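Rifin (PDB 7JZK) binds the ectodomain of the immune receptor LAIR1 through its V2 domain, the part present here, and is probably a variant surface antigen of the malaria parasite. Local coordinates at residues N29-A34 and T56-V61; A67-M72 and V106-A111. One frame throughout, in Å; residues are numbered along the deposited sequence.

Contact 1 of 2, residues N29-A34 and T56-V61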
loop_
_atom_site.group_PDB
_atom_site.type_symbol
_atom_site.label_atom_id
_atom_site.label_comp_id
_atom_site.label_asym_id
_atom_site.label_seq_id
_atom_site.Cartn_x
_atom_site.Cartn_y
_atom_site.Cartn_z
ATOM N N ASN B 29 3.273 25.303 -4.021
ATOM C CA ASN B 29 4.591 24.766 -4.323
ATOM C C ASN B 29 5.222 24.120 -3.102
ATOM O O ASN B 29 5.883 23.085 -3.224
ATOM C CB ASN B 29 5.498 25.863 -4.870
ATOM C CG ASN B 29 5.081 26.317 -6.239
ATOM O OD1 ASN B 29 4.044 25.895 -6.747
ATOM N ND2 ASN B 29 5.876 27.191 -6.848
ATOM N N ALA B 30 5.014 24.697 -1.915
ATOM C CA ALA B 30 5.598 24.112 -0.712
ATOM C C ALA B 30 4.996 22.744 -0.407
ATOM O O ALA B 30 5.723 21.779 -0.115
ATOM C CB ALA B 30 5.419 25.059 0.475
ATOM N N ILE B 31 3.666 22.628 -0.472
ATOM C CA ILE B 31 3.122 21.314 -0.132
ATOM C C ILE B 31 3.441 20.314 -1.225
ATOM O O ILE B 31 3.639 19.129 -0.948
ATOM C CB ILE B 31 1.611 21.315 0.153
ATOM C CG1 ILE B 31 1.242 20.036 0.906
ATOM C CG2 ILE B 31 0.829 21.319 -1.128
ATOM C CD1 ILE B 31 2.058 19.782 2.158
ATOM N N ILE B 32 3.536 20.763 -2.472
ATOM C CA ILE B 32 3.785 19.820 -3.545
ATOM C C ILE B 32 5.191 19.285 -3.406
ATOM O O ILE B 32 5.424 18.076 -3.505
ATOM C CB ILE B 32 3.536 20.456 -4.930
ATOM C CG1 ILE B 32 2.031 20.607 -5.194
ATOM C CG2 ILE B 32 4.244 19.622 -6.024
ATOM C CD1 ILE B 32 1.694 21.647 -6.292
ATOM N N GLY B 33 6.156 20.171 -3.190
ATOM C CA GLY B 33 7.509 19.711 -2.965
ATOM C C GLY B 33 7.608 18.756 -1.799
ATOM O O GLY B 33 8.323 17.761 -1.875
ATOM N N ALA B 34 6.902 19.049 -0.701
ATOM C CA ALA B 34 6.987 18.177 0.468
ATOM C C ALA B 34 6.430 16.775 0.172
ATOM O O ALA B 34 7.048 15.760 0.526
ATOM C CB ALA B 34 6.252 18.829 1.645
ATOM N N THR B 56 -8.605 21.234 -4.342
ATOM C CA THR B 56 -8.588 21.002 -2.907
ATOM C C THR B 56 -7.571 21.885 -2.203
ATOM O O THR B 56 -6.533 22.245 -2.766
ATOM C CB THR B 56 -8.296 19.542 -2.577
ATOM O OG1 THR B 56 -7.550 19.478 -1.356
ATOM C CG2 THR B 56 -7.513 18.919 -3.660
ATOM N N SER B 57 -7.879 22.197 -0.949
ATOM C CA SER B 57 -7.089 23.154 -0.191
ATOM C C SER B 57 -5.681 22.636 0.039
ATOM O O SER B 57 -5.436 21.429 0.106
ATOM C CB SER B 57 -7.736 23.445 1.158
ATOM O OG SER B 57 -6.751 23.906 2.071
ATOM N N TYR B 58 -4.753 23.574 0.182
ATOM C CA TYR B 58 -3.345 23.264 0.357
ATOM C C TYR B 58 -3.015 22.742 1.755
ATOM O O TYR B 58 -1.940 22.163 1.952
ATOM C CB TYR B 58 -2.538 24.523 0.008
ATOM C CG TYR B 58 -1.297 24.753 0.834
ATOM C CD1 TYR B 58 -1.334 25.491 2.014
ATOM C CD2 TYR B 58 -0.087 24.242 0.430
ATOM C CE1 TYR B 58 -0.178 25.694 2.772
ATOM C CE2 TYR B 58 1.058 24.426 1.185
ATOM C CZ TYR B 58 1.022 25.159 2.339
ATOM O OH TYR B 58 2.195 25.330 3.052
ATOM N N SER B 59 -3.917 22.888 2.727
ATOM C CA SER B 59 -3.694 22.395 4.087
ATOM C C SER B 59 -4.749 21.376 4.525
ATOM O O SER B 59 -4.906 21.127 5.726
ATOM C CB SER B 59 -3.643 23.563 5.072
ATOM O OG SER B 59 -4.769 24.412 4.892
ATOM N N ASP B 60 -5.454 20.760 3.575
ATOM C CA ASP B 60 -6.545 19.829 3.871
ATOM C C ASP B 60 -5.971 18.435 4.134
ATOM O O ASP B 60 -6.029 17.533 3.300
ATOM C CB ASP B 60 -7.532 19.810 2.706
ATOM C CG ASP B 60 -8.771 18.976 2.991
ATOM O OD1 ASP B 60 -8.878 18.386 4.097
ATOM O OD2 ASP B 60 -9.623 18.885 2.082
ATOM N N VAL B 61 -5.484 18.244 5.357
ATOM C CA VAL B 61 -4.773 17.014 5.684
ATOM C C VAL B 61 -5.631 15.786 5.384
ATOM O O VAL B 61 -5.135 14.773 4.877
ATOM C CB VAL B 61 -4.333 17.039 7.154
ATOM C CG1 VAL B 61 -3.993 15.633 7.594
ATOM C CG2 VAL B 61 -3.181 18.028 7.364
#

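Contact 2 of 2, residues A67-M72 and V106-A111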
loop_
_atom_site.group_PDB
_atom_site.type_symbol
_atom_site.label_atom_id
_atom_site.label_comp_id
_atom_site.label_asym_id
_atom_site.label_seq_id
_atom_site.Cartn_x
_atom_site.Cartn_y
_atom_site.Cartn_z
ATOM N N ALA B 67 -6.494 10.453 -0.218
ATOM C CA ALA B 67 -6.107 10.199 -1.607
ATOM C C ALA B 67 -4.789 9.433 -1.692
ATOM O O ALA B 67 -4.630 8.544 -2.541
ATOM C CB ALA B 67 -6.005 11.527 -2.373
ATOM N N ILE B 68 -3.835 9.761 -0.821
ATOM C CA ILE B 68 -2.562 9.064 -0.830
ATOM C C ILE B 68 -2.760 7.620 -0.385
ATOM O O ILE B 68 -2.189 6.702 -0.974
ATOM C CB ILE B 68 -1.536 9.819 0.035
ATOM C CG1 ILE B 68 -1.103 11.137 -0.652
ATOM C CG2 ILE B 68 -0.324 8.923 0.334
ATOM C CD1 ILE B 68 -0.181 12.017 0.181
ATOM N N ASP B 69 -3.614 7.399 0.622
ATOM C CA ASP B 69 -3.928 6.049 1.084
ATOM C C ASP B 69 -4.545 5.231 -0.027
ATOM O O ASP B 69 -4.137 4.103 -0.288
ATOM C CB ASP B 69 -4.888 6.100 2.281
ATOM C CG ASP B 69 -5.418 4.717 2.686
ATOM O OD1 ASP B 69 -6.391 4.229 2.065
ATOM O OD2 ASP B 69 -4.919 4.106 3.650
ATOM N N THR B 70 -5.513 5.794 -0.716
ATOM C CA THR B 70 -6.181 5.056 -1.775
ATOM C C THR B 70 -5.189 4.706 -2.881
ATOM O O THR B 70 -5.145 3.559 -3.357
ATOM C CB THR B 70 -7.337 5.922 -2.314
ATOM O OG1 THR B 70 -8.212 6.261 -1.228
ATOM C CG2 THR B 70 -8.150 5.157 -3.327
ATOM N N GLN B 71 -4.308 5.632 -3.227
ATOM C CA GLN B 71 -3.290 5.388 -4.279
ATOM C C GLN B 71 -2.282 4.331 -3.820
ATOM O O GLN B 71 -1.945 3.472 -4.622
ATOM C CB GLN B 71 -2.623 6.705 -4.664
ATOM C CG GLN B 71 -1.691 6.621 -5.856
ATOM C CD GLN B 71 -1.504 7.986 -6.465
ATOM O OE1 GLN B 71 -2.460 8.652 -6.843
ATOM N NE2 GLN B 71 -0.261 8.413 -6.563
ATOM N N MET B 72 -1.832 4.410 -2.566
ATOM C CA MET B 72 -0.872 3.429 -2.053
ATOM C C MET B 72 -1.475 2.035 -2.052
ATOM O O MET B 72 -0.798 1.057 -2.391
ATOM C CB MET B 72 -0.413 3.808 -0.642
ATOM C CG MET B 72 0.647 2.889 -0.037
ATOM S SD MET B 72 1.374 3.555 1.490
ATOM C CE MET B 72 2.361 4.853 0.725
ATOM N N VAL B 106 -0.592 -1.834 12.401
ATOM C CA VAL B 106 -0.464 -0.401 12.157
ATOM C C VAL B 106 -1.253 -0.074 10.889
ATOM O O VAL B 106 -0.905 -0.538 9.797
ATOM C CB VAL B 106 1.007 0.011 12.040
ATOM C CG1 VAL B 106 1.133 1.481 11.790
ATOM C CG2 VAL B 106 1.777 -0.409 13.309
ATOM N N LYS B 107 -2.324 0.702 11.019
ATOM C CA LYS B 107 -3.127 1.038 9.854
ATOM C C LYS B 107 -2.451 2.092 9.007
ATOM O O LYS B 107 -1.942 3.091 9.516
ATOM C CB LYS B 107 -4.504 1.524 10.282
ATOM C CG LYS B 107 -5.368 0.423 10.816
ATOM C CD LYS B 107 -6.337 0.922 11.874
ATOM C CE LYS B 107 -7.043 -0.258 12.512
ATOM N NZ LYS B 107 -8.234 -0.597 11.708
ATOM N N GLN B 108 -2.471 1.841 7.701
ATOM C CA GLN B 108 -1.786 2.660 6.710
ATOM C C GLN B 108 -2.348 4.074 6.666
ATOM O O GLN B 108 -1.602 5.050 6.675
ATOM C CB GLN B 108 -1.915 1.965 5.348
ATOM C CG GLN B 108 -1.453 2.737 4.127
ATOM C CD GLN B 108 -1.569 1.911 2.843
ATOM O OE1 GLN B 108 -0.708 1.099 2.521
ATOM N NE2 GLN B 108 -2.698 2.059 2.150
ATOM N N LYS B 109 -3.671 4.201 6.669
ATOM C CA LYS B 109 -4.320 5.508 6.597
ATOM C C LYS B 109 -3.886 6.399 7.752
ATOM O O LYS B 109 -3.605 7.574 7.565
ATOM C CB LYS B 109 -5.849 5.326 6.621
ATOM C CG LYS B 109 -6.701 6.417 5.976
ATOM C CD LYS B 109 -8.130 5.908 5.792
ATOM C CE LYS B 109 -9.019 6.886 5.045
ATOM N NZ LYS B 109 -10.409 6.353 4.936
ATOM N N ASP B 110 -3.801 5.846 8.953
ATOM C CA ASP B 110 -3.399 6.607 10.132
ATOM C C ASP B 110 -1.946 7.061 10.051
ATOM O O ASP B 110 -1.636 8.217 10.336
ATOM C CB ASP B 110 -3.680 5.757 11.383
ATOM C CG ASP B 110 -5.173 5.410 11.498
ATOM O OD1 ASP B 110 -5.994 6.169 10.934
ATOM O OD2 ASP B 110 -5.545 4.353 12.051
ATOM N N ALA B 111 -1.042 6.188 9.632
ATOM C CA ALA B 111 0.361 6.582 9.507
ATOM C C ALA B 111 0.521 7.653 8.424
ATOM O O ALA B 111 1.260 8.622 8.591
ATOM C CB ALA B 111 1.226 5.344 9.208
#

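Contact 1 of 2, residues N29-A34 and T56-V61
The phenol ring of Y58 lies against helix 13-39 at A30 and I31. At the ring edge, in its plane, sits the backbone N of I31, 3.6 Å from Y58 CE2. The carbon side chains come in obliquely. I31 CB approaches Y58 CE2 to 3.3 Å, a tight fit, and the branch methyl I31 CG2 reaches Y58 CD2 at 3.4 Å. I31 CG1, anti to the backbone N (chi1 -162°), turns off the ring toward the loop backbone and stands 4.0 Å from Y58 O. I31 thus touches both the ring and the carbonyl of the same residue. Farther out, A30 CB meets the hydroxyl end, 4.1 Å from Y58 OH. The ring gets there by a first torsion well short of staggered anti (chi1 144°), which suggests some strain. Y58 lies between helices 13-39 and 108-126, A123 of the latter touching both Y58 and A30; F53 of helix 49-55 packs on I31. Across the contact the side chains meet mainly through carbon; the side-chain hydrogen bonds within the segments belong to the loop. There the S57 hydroxyl oxygen receives the backbone N-H of S59, S57 OG to S59 N 3.1 Å, in a nearly straight bond (168°). D60 caps the start of helix 61-75 and its OD2 also bonds T63 OG1. Just before the turn, T56 touches a bound N-acetylglucosamine of the protein's own glycan. Residues 56-61 therefore combine an ST turn with a type I turn from S57 to D60 and an N-cap: a compact link between helices 49-55 and 61-75, its tyrosine anchored on the long first helix of the helical RIFIN V2 domain.

Contact 2 of 2, residues A67-M72 and V106-A111
D69 and Q108 make the one hydrogen bond between 67-72 and 106-111, and it is weak: Q108 NE2 donates to D69 OD2 across 3.4 Å, though the N-H points almost straight at the oxygen (166°). The carboxylate and amide planes are turned 73° from each other. Q108 reaches over with its chain extended and CG anti to the backbone N (chi1 171°), which brings the amide between D69 and M72. Other partners fix the rotation of that amide: T73 OG1 bonds its NE2, and R92 NE on helix 86-94 bonds its OE1.

M72 adds van der Waals contact on the amide of Q108. Its sulfur lies 3.4 Å from Q108 OE1 and 3.6 Å from Q108 CD, and M72 CG flanks the same amide. F88, R92 and I112 also touch M72, which marks the place where helices 61-75, 86-94 and 108-126 of the V2 helical domain converge. Here helix 108-126 is only beginning, with K107 as its N-cap residue, and its first turn meets the second half of helix 61-75.

Electrostatics enter through the same carboxylate. D69 OD2 stands 3.3 Å from K109 N, at an angle too poor for a hydrogen bond, yet a negative group beside the N-terminal end of a helix is probably favoured by the helix dipole. K109 crosses D69 at about a right angle, its CB 3.3 Å from D69 OD2. The charged ends do not meet: K109 NZ and D69 OD1 remain 5.4 Å apart, too far for a salt bridge, though the opposite charges may still attract weakly. Beyond the fold, Q108 packs on Y45 of the LAIR1 ectodomain from antibody MGD21, a neighbouring chain.

Contact 1 precedes contact 2 along the chain, and helix 61-75 joins them: the loop of contact 1 leads into it, and 67-72 lies farther along. Helix 108-126 is the second shared element. Its first turn belongs to contact 2, whereas V120 and A123, near its far end, cover V61, A30 and Y58 at contact 1. The centres are about 17 Å apart and the nearest atoms about 7 Å, so the two do not touch. A bound N-acetylglucosamine touches T56 of contact 1 and lies about 11 Å from the side chain of I31 and about 13 Å from that of D69. LAIR1 touches contact 2 at Q108 but neither segment of contact 1.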